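Local structure of 3-carboxy-cis,cis-muconate cycloisomerase (Pseudomonas putida, 1RE5) at residues His143-Leu148 and Gln433-Val438. The protein is a largely helical, tetrameric enzyme of the fumarase/aspartase superfamily. Sequence-based numbering, arbitrary orientation.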
loop_
_atom_site.group_PDB
_atom_site.type_symbol
_atom_site.label_atom_id
_atom_site.label_comp_id
_atom_site.label_asym_id
_atom_site.label_seq_id
_atom_site.Cartn_x
_atom_site.Cartn_y
_atom_site.Cartn_z
ATOM N N HIS D 143 15.224 23.338 25.977
ATOM C CA HIS D 143 15.599 22.097 26.638
ATOM C C HIS D 143 16.869 21.476 26.059
ATOM O O HIS D 143 17.088 20.268 26.167
ATOM C CB HIS D 143 14.452 21.079 26.562
ATOM C CG HIS D 143 13.232 21.475 27.335
ATOM N ND1 HIS D 143 12.172 22.145 26.760
ATOM C CD2 HIS D 143 12.907 21.309 28.639
ATOM C CE1 HIS D 143 11.247 22.371 27.676
ATOM N NE2 HIS D 143 11.668 21.874 28.825
ATOM N N ALA D 144 17.710 22.298 25.449
ATOM C CA ALA D 144 18.948 21.806 24.850
ATOM C C ALA D 144 19.786 20.965 25.799
ATOM O O ALA D 144 20.581 20.140 25.366
ATOM C CB ALA D 144 19.787 22.970 24.337
ATOM N N ASP D 145 19.619 21.158 27.097
ATOM C CA ASP D 145 20.423 20.379 28.022
ATOM C C ASP D 145 19.701 19.759 29.211
ATOM O O ASP D 145 20.325 19.465 30.231
ATOM C CB ASP D 145 21.624 21.210 28.498
ATOM C CG ASP D 145 21.219 22.548 29.052
ATOM O OD1 ASP D 145 22.098 23.419 29.196
ATOM O OD2 ASP D 145 20.017 22.731 29.345
ATOM N N THR D 146 18.391 19.572 29.103
ATOM C CA THR D 146 17.692 18.897 30.177
ATOM C C THR D 146 17.888 17.417 29.798
ATOM O O THR D 146 17.463 16.962 28.731
ATOM C CB THR D 146 16.187 19.326 30.278
ATOM O OG1 THR D 146 15.347 18.174 30.253
ATOM C CG2 THR D 146 15.813 20.244 29.190
ATOM N N PRO D 147 18.591 16.662 30.648
ATOM C CA PRO D 147 18.858 15.244 30.386
ATOM C C PRO D 147 17.734 14.232 30.612
ATOM O O PRO D 147 16.963 14.330 31.567
ATOM C CB PRO D 147 20.067 14.963 31.275
ATOM C CG PRO D 147 19.790 15.825 32.468
ATOM C CD PRO D 147 19.282 17.118 31.866
ATOM N N LEU D 148 17.655 13.266 29.701
ATOM C CA LEU D 148 16.680 12.188 29.767
ATOM C C LEU D 148 17.468 10.964 29.278
ATOM O O LEU D 148 18.471 11.114 28.582
ATOM C CB LEU D 148 15.405 12.497 28.899
ATOM C CG LEU D 148 15.210 12.592 27.364
ATOM C CD1 LEU D 148 13.801 12.956 26.927
ATOM C CD2 LEU D 148 16.108 13.636 26.882
ATOM N N GLN D 433 27.448 15.267 22.195
ATOM C CA GLN D 433 27.181 16.414 21.328
ATOM C C GLN D 433 25.738 16.928 21.377
ATOM O O GLN D 433 25.326 17.726 20.527
ATOM C CB GLN D 433 27.548 16.072 19.878
ATOM C CG GLN D 433 28.984 15.589 19.706
ATOM C CD GLN D 433 29.986 16.561 20.313
ATOM O OE1 GLN D 433 30.113 17.705 19.857
ATOM N NE2 GLN D 433 30.692 16.116 21.357
ATOM N N ALA D 434 24.979 16.479 22.371
ATOM C CA ALA D 434 23.593 16.896 22.527
ATOM C C ALA D 434 23.353 18.365 22.192
ATOM O O ALA D 434 22.554 18.677 21.310
ATOM C CB ALA D 434 23.130 16.614 23.945
ATOM N N ARG D 435 24.030 19.264 22.901
ATOM C CA ARG D 435 23.867 20.702 22.672
ATOM C C ARG D 435 24.328 21.164 21.283
ATOM O O ARG D 435 23.773 22.109 20.705
ATOM C CB ARG D 435 24.595 21.498 23.768
ATOM C CG ARG D 435 23.797 21.620 25.053
ATOM C CD ARG D 435 24.517 22.422 26.145
ATOM N NE ARG D 435 25.610 21.669 26.769
ATOM C CZ ARG D 435 25.489 20.437 27.269
ATOM N NH1 ARG D 435 24.319 19.804 27.221
ATOM N NH2 ARG D 435 26.543 19.831 27.808
ATOM N N VAL D 436 25.340 20.498 20.746
ATOM C CA VAL D 436 25.834 20.842 19.425
ATOM C C VAL D 436 24.749 20.541 18.380
ATOM O O VAL D 436 24.450 21.381 17.521
ATOM C CB VAL D 436 27.105 20.037 19.090
ATOM C CG1 VAL D 436 27.537 20.305 17.648
ATOM C CG2 VAL D 436 28.206 20.411 20.047
ATOM N N TRP D 437 24.162 19.347 18.458
ATOM C CA TRP D 437 23.120 18.952 17.517
ATOM C C TRP D 437 21.993 19.996 17.501
ATOM O O TRP D 437 21.553 20.448 16.430
ATOM C CB TRP D 437 22.541 17.584 17.897
ATOM C CG TRP D 437 23.513 16.421 17.883
ATOM C CD1 TRP D 437 23.406 15.263 18.607
ATOM C CD2 TRP D 437 24.704 16.288 17.091
ATOM N NE1 TRP D 437 24.451 14.422 18.319
ATOM C CE2 TRP D 437 25.265 15.021 17.395
ATOM C CE3 TRP D 437 25.354 17.114 16.158
ATOM C CZ2 TRP D 437 26.448 14.555 16.797
ATOM C CZ3 TRP D 437 26.536 16.651 15.561
ATOM C CH2 TRP D 437 27.069 15.381 15.889
ATOM N N VAL D 438 21.517 20.378 18.684
ATOM C CA VAL D 438 20.463 21.379 18.768
ATOM C C VAL D 438 20.914 22.685 18.113
ATOM O O VAL D 438 20.128 23.385 17.479
ATOM C CB VAL D 438 20.105 21.684 20.221
ATOM C CG1 VAL D 438 19.119 22.845 20.269
ATOM C CG2 VAL D 438 19.521 20.438 20.892
#
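Ala144 lies against the start of helix 434-449, its CB 4.1 Å from CG1 of Val438. This is the apolar part of the contact: a methyl group is small enough to let the backbones approach, with the CA atoms of Ala144 and Arg435 5.5 Å apart. Val438 offers the branch that stands anti to its backbone N (chi1 174°). Ala144 and Asp145 are the central residues of a type I turn, His143 to Thr146, that takes the chain from helix 106-142 into strand 147-152.

Around Arg435 carbon meets polar atoms, and no hydrogen bond joins the segments. Arg435 CG lies 3.6 Å from the carbonyl O of Ala144. That oxygen lies near the guanidinium plane, at its edge, and it accepts a hydrogen bond from Thr161 OG1, on strand 159-161. Beyond the bend of the Arg435 chain at chi3 (-75°), NH1 comes 3.3 Å from the methylene CB of Asp145, which sits oblique to the guanidinium. The carboxylate plane is turned 49° from the guanidinium plane, and Asp145 OD1 remains 4.6 Å from Arg435 NE.

A long arginine and a short aspartate, both polar, suit this solvent-exposed side, while the small alanine suits the close approach to Val438. With no hydrogen bond or salt bridge between the segments, the C-terminal helix meets the turn mainly by van der Waals contact; the opposite charges probably add a weak, solvent-screened attraction.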